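Local coordinates for protein CRISPR-associated endonuclease Cas9 (Campylobacter jejuni subsp. jejuni serotype O:2, PDB 5X2H) that cleaves invading double-stranded DNA under the direction of a guide RNA, at residues V768-L782 / A793-I805. Residues are numbered along the deposited sequence; the frame is centred on the assembly and turned at random.
With nucleotides of chain C.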
ATOM      1  N   VAL A 768      18.243 -13.012 -27.518  1.00 36.20           N
ATOM      2  CA  VAL A 768      18.180 -14.401 -27.063  1.00 33.33           C
ATOM      3  C   VAL A 768      19.353 -14.680 -26.130  1.00 34.36           C
ATOM      4  O   VAL A 768      20.076 -15.669 -26.298  1.00 35.00           O
ATOM      5  CB  VAL A 768      18.163 -15.379 -28.257  1.00 34.58           C
ATOM      6  CG1 VAL A 768      17.657 -16.756 -27.832  1.00 31.57           C
ATOM      7  CG2 VAL A 768      17.302 -14.828 -29.388  1.00 33.46           C
ATOM      8  N   SER A 769      19.558 -13.803 -25.149  1.00 33.17           N
ATOM      9  CA  SER A 769      20.739 -13.862 -24.301  1.00 35.41           C
ATOM     10  C   SER A 769      20.341 -13.652 -22.848  1.00 36.76           C
ATOM     11  O   SER A 769      19.213 -13.258 -22.535  1.00 32.85           O
ATOM     12  CB  SER A 769      21.776 -12.816 -24.722  1.00 36.49           C
ATOM     13  OG  SER A 769      21.219 -11.514 -24.660  1.00 35.95           O
ATOM     14  N   LEU A 770      21.293 -13.908 -21.957  1.00 37.30           N
ATOM     15  CA  LEU A 770      21.074 -13.830 -20.523  1.00 31.92           C
ATOM     16  C   LEU A 770      21.835 -12.661 -19.918  1.00 33.68           C
ATOM     17  O   LEU A 770      22.881 -12.240 -20.424  1.00 31.42           O
ATOM     18  CB  LEU A 770      21.517 -15.115 -19.819  1.00 28.96           C
ATOM     19  CG  LEU A 770      20.833 -16.436 -20.155  1.00 31.13           C
ATOM     20  CD1 LEU A 770      21.521 -17.575 -19.412  1.00 32.45           C
ATOM     21  CD2 LEU A 770      19.348 -16.404 -19.836  1.00 28.45           C
ATOM     22  N   ILE A 771      21.290 -12.146 -18.820  1.00 32.16           N
ATOM     23  CA  ILE A 771      22.006 -11.281 -17.893  1.00 33.40           C
ATOM     24  C   ILE A 771      22.161 -12.067 -16.599  1.00 37.03           C
ATOM     25  O   ILE A 771      21.170 -12.566 -16.050  1.00 36.94           O
ATOM     26  CB  ILE A 771      21.262  -9.959 -17.653  1.00 33.46           C
ATOM     27  CG1 ILE A 771      21.250  -9.103 -18.926  1.00 32.00           C
ATOM     28  CG2 ILE A 771      21.875  -9.208 -16.476  1.00 30.45           C
ATOM     29  CD1 ILE A 771      20.372  -7.848 -18.816  1.00 28.45           C
ATOM     30  N   VAL A 772      23.400 -12.210 -16.128  1.00 36.18           N
ATOM     31  CA  VAL A 772      23.687 -12.964 -14.915  1.00 33.44           C
ATOM     32  C   VAL A 772      24.605 -12.133 -14.029  1.00 36.39           C
ATOM     33  O   VAL A 772      25.257 -11.187 -14.478  1.00 39.62           O
ATOM     34  CB  VAL A 772      24.326 -14.341 -15.210  1.00 37.39           C
ATOM     35  CG1 VAL A 772      23.467 -15.144 -16.177  1.00 36.62           C
ATOM     36  CG2 VAL A 772      25.730 -14.173 -15.755  1.00 36.24           C
ATOM     37  N   SER A 773      24.656 -12.501 -12.751  1.00 39.14           N
ATOM     38  CA  SER A 773      25.431 -11.752 -11.775  1.00 41.70           C
ATOM     39  C   SER A 773      26.096 -12.709 -10.798  1.00 40.19           C
ATOM     40  O   SER A 773      25.673 -13.856 -10.629  1.00 39.06           O
ATOM     41  CB  SER A 773      24.556 -10.743 -11.020  1.00 44.19           C
ATOM     42  OG  SER A 773      23.478 -11.399 -10.382  1.00 49.18           O
ATOM     43  N   LYS A 774      27.153 -12.220 -10.159  1.00 42.11           N
ATOM     44  CA  LYS A 774      27.882 -13.002  -9.172  1.00 43.52           C
ATOM     45  C   LYS A 774      27.185 -12.902  -7.822  1.00 43.40           C
ATOM     46  O   LYS A 774      26.664 -11.845  -7.460  1.00 43.07           O
ATOM     47  CB  LYS A 774      29.327 -12.511  -9.073  1.00 41.09           C
ATOM     48  CG  LYS A 774      30.237 -13.363  -8.200  1.00 47.26           C
ATOM     49  CD  LYS A 774      31.698 -13.063  -8.501  1.00 49.13           C
ATOM     50  CE  LYS A 774      32.642 -13.847  -7.606  1.00 53.70           C
ATOM     51  NZ  LYS A 774      32.764 -13.235  -6.258  1.00 57.27           N
ATOM     52  N   HIS A 775      27.191 -14.010  -7.074  1.00 47.11           N
ATOM     53  CA  HIS A 775      26.365 -14.111  -5.872  1.00 48.01           C
ATOM     54  C   HIS A 775      26.671 -12.988  -4.886  1.00 49.47           C
ATOM     55  O   HIS A 775      25.757 -12.327  -4.381  1.00 48.03           O
ATOM     56  CB  HIS A 775      26.552 -15.483  -5.215  1.00 46.51           C
ATOM     57  CG  HIS A 775      27.873 -15.655  -4.530  1.00 47.40           C
ATOM     58  ND1 HIS A 775      29.026 -15.986  -5.209  1.00 49.14           N
ATOM     59  CD2 HIS A 775      28.225 -15.534  -3.228  1.00 48.58           C
ATOM     60  CE1 HIS A 775      30.031 -16.064  -4.353  1.00 49.68           C
ATOM     61  NE2 HIS A 775      29.572 -15.796  -3.145  1.00 51.64           N
ATOM     62  N   ASP A 776      27.952 -12.747  -4.612  1.00 50.61           N
ATOM     63  CA  ASP A 776      28.348 -11.744  -3.634  1.00 52.72           C
ATOM     64  C   ASP A 776      28.587 -10.373  -4.248  1.00 51.40           C
ATOM     65  O   ASP A 776      28.793  -9.410  -3.501  1.00 53.39           O
ATOM     66  CB  ASP A 776      29.613 -12.200  -2.891  1.00 55.57           C
ATOM     67  CG  ASP A 776      30.755 -12.541  -3.829  1.00 57.76           C
ATOM     68  OD1 ASP A 776      30.585 -12.408  -5.059  1.00 58.91           O
ATOM     69  OD2 ASP A 776      31.828 -12.945  -3.339  1.00 60.93           O
ATOM     70  N   ASN A 777      28.562 -10.266  -5.577  1.00 48.68           N
ATOM     71  CA  ASN A 777      28.852  -9.015  -6.279  1.00 50.45           C
ATOM     72  C   ASN A 777      30.208  -8.448  -5.861  1.00 54.66           C
ATOM     73  O   ASN A 777      30.399  -7.233  -5.776  1.00 58.82           O
ATOM     74  CB  ASN A 777      27.736  -7.989  -6.066  1.00 51.79           C
ATOM     75  CG  ASN A 777      27.759  -6.882  -7.100  1.00 53.85           C
ATOM     76  OD1 ASN A 777      27.441  -7.106  -8.267  1.00 54.77           O
ATOM     77  ND2 ASN A 777      28.140  -5.682  -6.677  1.00 53.62           N
ATOM     78  N   LYS A 778      31.161  -9.339  -5.596  1.00 53.01           N
ATOM     79  CA  LYS A 778      32.491  -8.956  -5.145  1.00 54.85           C
ATOM     80  C   LYS A 778      33.454  -9.029  -6.324  1.00 58.67           C
ATOM     81  O   LYS A 778      33.621 -10.091  -6.932  1.00 60.61           O
ATOM     82  CB  LYS A 778      32.960  -9.859  -4.004  1.00 52.99           C
ATOM     83  CG  LYS A 778      34.201  -9.368  -3.288  1.00 56.71           C
ATOM     84  CD  LYS A 778      34.602 -10.333  -2.182  1.00 60.67           C
ATOM     85  CE  LYS A 778      35.809  -9.830  -1.403  1.00 63.08           C
ATOM     86  NZ  LYS A 778      36.257 -10.831  -0.393  1.00 64.78           N
ATOM     87  N   PHE A 779      34.085  -7.898  -6.638  1.00 57.89           N
ATOM     88  CA  PHE A 779      34.982  -7.790  -7.779  1.00 56.73           C
ATOM     89  C   PHE A 779      36.399  -8.258  -7.474  1.00 59.96           C
ATOM     90  O   PHE A 779      37.105  -8.689  -8.393  1.00 62.03           O
ATOM     91  CB  PHE A 779      35.016  -6.334  -8.268  1.00 53.29           C
ATOM     92  CG  PHE A 779      36.027  -6.072  -9.348  1.00 52.65           C
ATOM     93  CD1 PHE A 779      35.772  -6.445 -10.657  1.00 49.30           C
ATOM     94  CD2 PHE A 779      37.225  -5.437  -9.058  1.00 55.04           C
ATOM     95  CE1 PHE A 779      36.698  -6.205 -11.656  1.00 54.34           C
ATOM     96  CE2 PHE A 779      38.158  -5.194 -10.053  1.00 57.27           C
ATOM     97  CZ  PHE A 779      37.892  -5.578 -11.355  1.00 56.22           C
ATOM     98  N   GLU A 780      36.820  -8.212  -6.208  1.00 61.84           N
ATOM     99  CA  GLU A 780      38.225  -8.423  -5.877  1.00 66.35           C
ATOM    100  C   GLU A 780      38.624  -9.895  -5.885  1.00 67.67           C
ATOM    101  O   GLU A 780      39.790 -10.210  -6.142  1.00 67.94           O
ATOM    102  CB  GLU A 780      38.542  -7.803  -4.514  1.00 68.13           C
ATOM    103  CG  GLU A 780      38.407  -6.279  -4.452  1.00 69.10           C
ATOM    104  CD  GLU A 780      36.963  -5.798  -4.333  1.00 66.55           C
ATOM    105  OE1 GLU A 780      36.039  -6.640  -4.350  1.00 63.44           O
ATOM    106  OE2 GLU A 780      36.753  -4.571  -4.226  1.00 65.03           O
ATOM    107  N   THR A 781      37.692 -10.806  -5.605  1.00 68.92           N
ATOM    108  CA  THR A 781      37.991 -12.233  -5.584  1.00 73.67           C
ATOM    109  C   THR A 781      37.860 -12.889  -6.953  1.00 73.83           C
ATOM    110  O   THR A 781      37.948 -14.119  -7.043  1.00 75.77           O
ATOM    111  CB  THR A 781      37.077 -12.957  -4.589  1.00 77.64           C
ATOM    112  OG1 THR A 781      35.706 -12.679  -4.904  1.00 76.30           O
ATOM    113  CG2 THR A 781      37.372 -12.511  -3.170  1.00 81.59           C
ATOM    114  N   LEU A 782      37.661 -12.103  -8.008  1.00 71.11           N
ATOM    115  CA  LEU A 782      37.382 -12.650  -9.331  1.00 64.03           C
ATOM    116  C   LEU A 782      38.518 -13.550  -9.802  1.00 62.28           C
ATOM    117  O   LEU A 782      39.663 -13.107  -9.936  1.00 61.31           O
ATOM    118  CB  LEU A 782      37.153 -11.508 -10.321  1.00 61.28           C
ATOM    119  CG  LEU A 782      35.829 -11.495 -11.088  1.00 59.57           C
ATOM    120  CD1 LEU A 782      34.701 -12.075 -10.253  1.00 54.66           C
ATOM    121  CD2 LEU A 782      35.493 -10.078 -11.516  1.00 59.63           C
ATOM    122  N   ALA A 793      33.304  -6.632 -15.511  1.00 55.17           N
ATOM    123  CA  ALA A 793      33.088  -6.359 -14.100  1.00 53.90           C
ATOM    124  C   ALA A 793      33.990  -5.228 -13.621  1.00 54.34           C
ATOM    125  O   ALA A 793      35.079  -5.000 -14.151  1.00 56.99           O
ATOM    126  CB  ALA A 793      33.340  -7.615 -13.266  1.00 56.32           C
ATOM    127  N   ASN A 794      33.517  -4.513 -12.603  1.00 55.63           N
ATOM    128  CA  ASN A 794      34.269  -3.427 -11.994  1.00 54.78           C
ATOM    129  C   ASN A 794      34.015  -3.453 -10.491  1.00 54.19           C
ATOM    130  O   ASN A 794      33.295  -4.314  -9.976  1.00 48.35           O
ATOM    131  CB  ASN A 794      33.891  -2.077 -12.619  1.00 53.08           C
ATOM    132  CG  ASN A 794      32.396  -1.808 -12.570  1.00 49.14           C
ATOM    133  OD1 ASN A 794      31.759  -1.967 -11.530  1.00 47.12           O
ATOM    134  ND2 ASN A 794      31.828  -1.409 -13.703  1.00 44.87           N
ATOM    135  N   GLU A 795      34.599  -2.483  -9.786  1.00 56.04           N
ATOM    136  CA  GLU A 795      34.543  -2.457  -8.330  1.00 58.22           C
ATOM    137  C   GLU A 795      33.135  -2.267  -7.774  1.00 62.46           C
ATOM    138  O   GLU A 795      32.938  -2.466  -6.572  1.00 65.00           O
ATOM    139  CB  GLU A 795      35.455  -1.349  -7.793  1.00 59.46           C
ATOM    140  CG  GLU A 795      36.952  -1.659  -7.882  1.00 61.04           C
ATOM    141  CD  GLU A 795      37.558  -1.353  -9.243  1.00 63.12           C
ATOM    142  OE1 GLU A 795      38.800  -1.242  -9.327  1.00 66.27           O
ATOM    143  OE2 GLU A 795      36.801  -1.218 -10.229  1.00 62.52           O
ATOM    144  N   LYS A 796      32.153  -1.896  -8.601  1.00 62.45           N
ATOM    145  CA  LYS A 796      30.816  -1.616  -8.095  1.00 63.51           C
ATOM    146  C   LYS A 796      29.781  -2.678  -8.444  1.00 60.13           C
ATOM    147  O   LYS A 796      28.753  -2.752  -7.763  1.00 58.49           O
ATOM    148  CB  LYS A 796      30.322  -0.250  -8.602  1.00 66.45           C
ATOM    149  CG  LYS A 796      29.549  -0.298  -9.912  1.00 67.99           C
ATOM    150  CD  LYS A 796      28.236   0.477  -9.811  1.00 68.64           C
ATOM    151  CE  LYS A 796      28.387   1.916 -10.281  1.00 70.17           C
ATOM    152  NZ  LYS A 796      28.446   2.026 -11.767  1.00 71.71           N
ATOM    153  N   GLU A 797      30.018  -3.499  -9.467  1.00 59.27           N
ATOM    154  CA  GLU A 797      29.052  -4.526  -9.835  1.00 56.91           C
ATOM    155  C   GLU A 797      29.738  -5.605 -10.660  1.00 52.04           C
ATOM    156  O   GLU A 797      30.608  -5.309 -11.484  1.00 54.16           O
ATOM    157  CB  GLU A 797      27.872  -3.930 -10.612  1.00 59.76           C
ATOM    158  CG  GLU A 797      28.270  -3.148 -11.851  1.00 65.50           C
ATOM    159  CD  GLU A 797      27.109  -2.388 -12.462  1.00 70.49           C
ATOM    160  OE1 GLU A 797      26.059  -2.266 -11.795  1.00 70.50           O
ATOM    161  OE2 GLU A 797      27.247  -1.914 -13.611  1.00 73.44           O
ATOM    162  N   VAL A 798      29.339  -6.856 -10.427  1.00 47.66           N
ATOM    163  CA  VAL A 798      29.854  -7.989 -11.186  1.00 47.75           C
ATOM    164  C   VAL A 798      28.687  -8.621 -11.931  1.00 48.00           C
ATOM    165  O   VAL A 798      28.058  -9.568 -11.442  1.00 44.86           O
ATOM    166  CB  VAL A 798      30.558  -9.013 -10.279  1.00 47.37           C
ATOM    167  CG1 VAL A 798      31.259 -10.071 -11.124  1.00 45.56           C
ATOM    168  CG2 VAL A 798      31.546  -8.318  -9.353  1.00 47.81           C
ATOM    169  N   ILE A 799      28.389  -8.096 -13.116  1.00 48.32           N
ATOM    170  CA  ILE A 799      27.241  -8.521 -13.905  1.00 43.06           C
ATOM    171  C   ILE A 799      27.705  -8.779 -15.330  1.00 41.71           C
ATOM    172  O   ILE A 799      28.466  -7.988 -15.896  1.00 42.10           O
ATOM    173  CB  ILE A 799      26.114  -7.464 -13.879  1.00 39.41           C
ATOM    174  CG1 ILE A 799      25.649  -7.201 -12.443  1.00 41.12           C
ATOM    175  CG2 ILE A 799      24.941  -7.913 -14.733  1.00 36.16           C
ATOM    176  CD1 ILE A 799      24.634  -6.063 -12.326  1.00 37.93           C
ATOM    177  N   ALA A 800      27.251  -9.888 -15.904  1.00 38.71           N
ATOM    178  CA  ALA A 800      27.556 -10.244 -17.282  1.00 40.53           C
ATOM    179  C   ALA A 800      26.268 -10.194 -18.090  1.00 40.33           C
ATOM    180  O   ALA A 800      25.310 -10.910 -17.781  1.00 41.21           O
ATOM    181  CB  ALA A 800      28.199 -11.629 -17.362  1.00 39.35           C
ATOM    182  N   LYS A 801      26.249  -9.353 -19.120  1.00 40.19           N
ATOM    183  CA  LYS A 801      25.069  -9.143 -19.944  1.00 40.35           C
ATOM    184  C   LYS A 801      25.289  -9.710 -21.339  1.00 41.48           C
ATOM    185  O   LYS A 801      26.422  -9.794 -21.822  1.00 43.26           O
ATOM    186  CB  LYS A 801      24.728  -7.653 -20.049  1.00 41.87           C
ATOM    187  CG  LYS A 801      24.788  -6.902 -18.732  1.00 44.41           C
ATOM    188  CD  LYS A 801      24.336  -5.463 -18.903  1.00 48.07           C
ATOM    189  CE  LYS A 801      24.319  -4.730 -17.572  1.00 53.80           C
ATOM    190  NZ  LYS A 801      23.635  -3.412 -17.670  1.00 55.20           N
ATOM    191  N   SER A 802      24.185 -10.099 -21.982  1.00 37.66           N
ATOM    192  CA  SER A 802      24.185 -10.542 -23.378  1.00 37.37           C
ATOM    193  C   SER A 802      25.005 -11.818 -23.569  1.00 39.63           C
ATOM    194  O   SER A 802      25.832 -11.918 -24.479  1.00 36.65           O
ATOM    195  CB  SER A 802      24.691  -9.435 -24.311  1.00 37.68           C
ATOM    196  OG  SER A 802      23.847  -8.301 -24.288  1.00 38.72           O
ATOM    197  N   ILE A 803      24.763 -12.806 -22.711  1.00 36.38           N
ATOM    198  CA  ILE A 803      25.386 -14.121 -22.832  1.00 37.52           C
ATOM    199  C   ILE A 803      24.445 -15.029 -23.610  1.00 39.02           C
ATOM    200  O   ILE A 803      23.347 -15.350 -23.136  1.00 33.71           O
ATOM    201  CB  ILE A 803      25.706 -14.722 -21.457  1.00 41.20           C
ATOM    202  CG1 ILE A 803      26.620 -13.796 -20.669  1.00 47.60           C
ATOM    203  CG2 ILE A 803      26.362 -16.090 -21.607  1.00 37.89           C
ATOM    204  CD1 ILE A 803      26.715 -14.191 -19.236  1.00 51.68           C
ATOM    205  N   GLY A 804      24.880 -15.456 -24.794  1.00 37.72           N
ATOM    206  CA  GLY A 804      24.048 -16.319 -25.618  1.00 36.33           C
ATOM    207  C   GLY A 804      23.799 -17.664 -24.957  1.00 40.85           C
ATOM    208  O   GLY A 804      24.684 -18.250 -24.329  1.00 43.39           O
ATOM    209  N   ILE A 805      22.567 -18.160 -25.105  1.00 38.64           N
ATOM    210  CA  ILE A 805      22.184 -19.432 -24.506  1.00 39.91           C
ATOM    211  C   ILE A 805      22.283 -20.599 -25.484  1.00 41.47           C
ATOM    212  O   ILE A 805      22.458 -21.744 -25.040  1.00 43.36           O
ATOM    213  CB  ILE A 805      20.752 -19.371 -23.928  1.00 39.76           C
ATOM    214  CG1 ILE A 805      19.717 -19.547 -25.039  1.00 38.98           C
ATOM    215  CG2 ILE A 805      20.511 -18.060 -23.219  1.00 40.21           C
ATOM    216  CD1 ILE A 805      18.298 -19.614 -24.540  1.00 40.56           C
TER
ATOM    217  P    DT C   2      28.770 -15.000 -26.385  1.00 54.56           P
ATOM    218  OP1  DT C   2      30.084 -15.336 -25.794  1.00 59.43           O
ATOM    219  OP2  DT C   2      27.525 -15.317 -25.647  1.00 50.39           O
ATOM    220  O5'  DT C   2      28.757 -13.441 -26.723  1.00 54.51           O
ATOM    221  C5'  DT C   2      28.808 -12.488 -25.677  1.00 52.16           C
ATOM    222  C4'  DT C   2      29.527 -11.238 -26.138  1.00 50.49           C
ATOM    223  O4'  DT C   2      28.907 -10.746 -27.354  1.00 48.28           O
ATOM    224  C3'  DT C   2      29.481 -10.075 -25.165  1.00 52.17           C
ATOM    225  O3'  DT C   2      30.631  -9.273 -25.339  1.00 49.80           O
ATOM    226  C2'  DT C   2      28.216  -9.343 -25.599  1.00 45.16           C
ATOM    227  C1'  DT C   2      28.295  -9.495 -27.113  1.00 46.02           C
ATOM    228  N1   DT C   2      26.969  -9.489 -27.792  1.00 45.73           N
ATOM    229  C2   DT C   2      26.541  -8.347 -28.434  1.00 46.07           C
ATOM    230  O2   DT C   2      27.188  -7.316 -28.470  1.00 47.14           O
ATOM    231  N3   DT C   2      25.316  -8.453 -29.031  1.00 43.67           N
ATOM    232  C4   DT C   2      24.493  -9.564 -29.055  1.00 44.56           C
ATOM    233  O4   DT C   2      23.409  -9.563 -29.624  1.00 43.12           O
ATOM    234  C5   DT C   2      25.003 -10.728 -28.367  1.00 46.86           C
ATOM    235  C7   DT C   2      24.198 -11.994 -28.324  1.00 41.72           C
ATOM    236  C6   DT C   2      26.204 -10.634 -27.778  1.00 44.04           C
ATOM    237  P    DG C   3      30.900  -8.026 -24.368  1.00 56.34           P
ATOM    238  OP1  DG C   3      32.351  -7.734 -24.434  1.00 55.93           O
ATOM    239  OP2  DG C   3      30.246  -8.296 -23.065  1.00 60.60           O
ATOM    240  O5'  DG C   3      30.093  -6.827 -25.047  1.00 53.98           O
ATOM    241  C5'  DG C   3      30.579  -6.233 -26.236  1.00 53.69           C
ATOM    242  C4'  DG C   3      29.997  -4.845 -26.415  1.00 53.78           C
ATOM    243  O4'  DG C   3      28.665  -4.944 -26.982  1.00 50.58           O
ATOM    244  C3'  DG C   3      29.853  -4.032 -25.127  1.00 56.91           C
ATOM    245  O3'  DG C   3      30.239  -2.685 -25.371  1.00 61.49           O
ATOM    246  C2'  DG C   3      28.362  -4.147 -24.807  1.00 50.40           C
ATOM    247  C1'  DG C   3      27.759  -4.198 -26.200  1.00 49.07           C
ATOM    248  N9   DG C   3      26.459  -4.861 -26.261  1.00 47.74           N
ATOM    249  C8   DG C   3      26.107  -6.054 -25.678  1.00 44.98           C
ATOM    250  N7   DG C   3      24.877  -6.408 -25.925  1.00 42.06           N
ATOM    251  C5   DG C   3      24.383  -5.385 -26.725  1.00 42.29           C
ATOM    252  C6   DG C   3      23.105  -5.218 -27.306  1.00 42.14           C
ATOM    253  O6   DG C   3      22.118  -5.964 -27.222  1.00 41.84           O
ATOM    254  N1   DG C   3      23.027  -4.041 -28.048  1.00 44.19           N
ATOM    255  C2   DG C   3      24.058  -3.143 -28.208  1.00 45.28           C
ATOM    256  N2   DG C   3      23.800  -2.063 -28.962  1.00 45.75           N
ATOM    257  N3   DG C   3      25.256  -3.290 -27.669  1.00 43.47           N
ATOM    258  C4   DG C   3      25.346  -4.429 -26.943  1.00 44.35           C
TER
HETATM  259  O   HOH W   1      20.917 -10.248 -22.186  1.00 36.38           O
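Leu770 and Val772 of strand 769-773 pair antiparallel with Ile803 and Ala800 of strand 799-804, an outermost strand of a six-stranded antiparallel sheet, with Lys774 N to Val798 O continuing the ladder. The register slips by one residue at a G1 beta bulge, where Ser802, with positive phi (64°), and Ile803 both face Leu770. This lies in the PAM-interacting C-terminal domain of Cas9, and the bulged edge meets the DNA. Ser802 OG donates to N7 of guanine DG3 of chain C at 2.7 Å, and Gly804 N donates to phosphate oxygen OP2 of DT2 of chain C at 2.8 Å, so residues two apart reach the base of one nucleotide and the phosphate of its neighbour. Ser769 OG, hydrogen-bonded to Thr767 OG1, also shares a water with Ser802 N, the latter bond weak.

Leu770, Val772, Ala800 and Ile803 share one face of the sheet. Val772 CG2 meets Ile803 CD1 nearly at a right angle, while just past the strand Ile805 CG2 presses tightly on Leu770 CG at 3.5 Å. Tyr760 and Val758 of strand 756-764 extend this layer. Past the bulge, Ile771 and Ile799 touch through their CG2 methyls.

Beyond the strands, the Asn777 amide reads the backbone of 796-798. With CG anti to the backbone N (chi1 -161°), OD1 accepts from Val798 N almost straight along the N-H (172°), though from above the carbonyl plane, and ND2 reaches Lys796 O, which lies in the amide plane. Val798 CG1 rests against CB of Lys774, whose NZ turns back to Asp776 OD1 in a salt bridge on that oxygen's syn lone pair. Phe779 lays one ring face over the Asn794-Glu795 peptide; in the ring plane, at its edge, Ala793 CB touches CD1 at 3.8 Å.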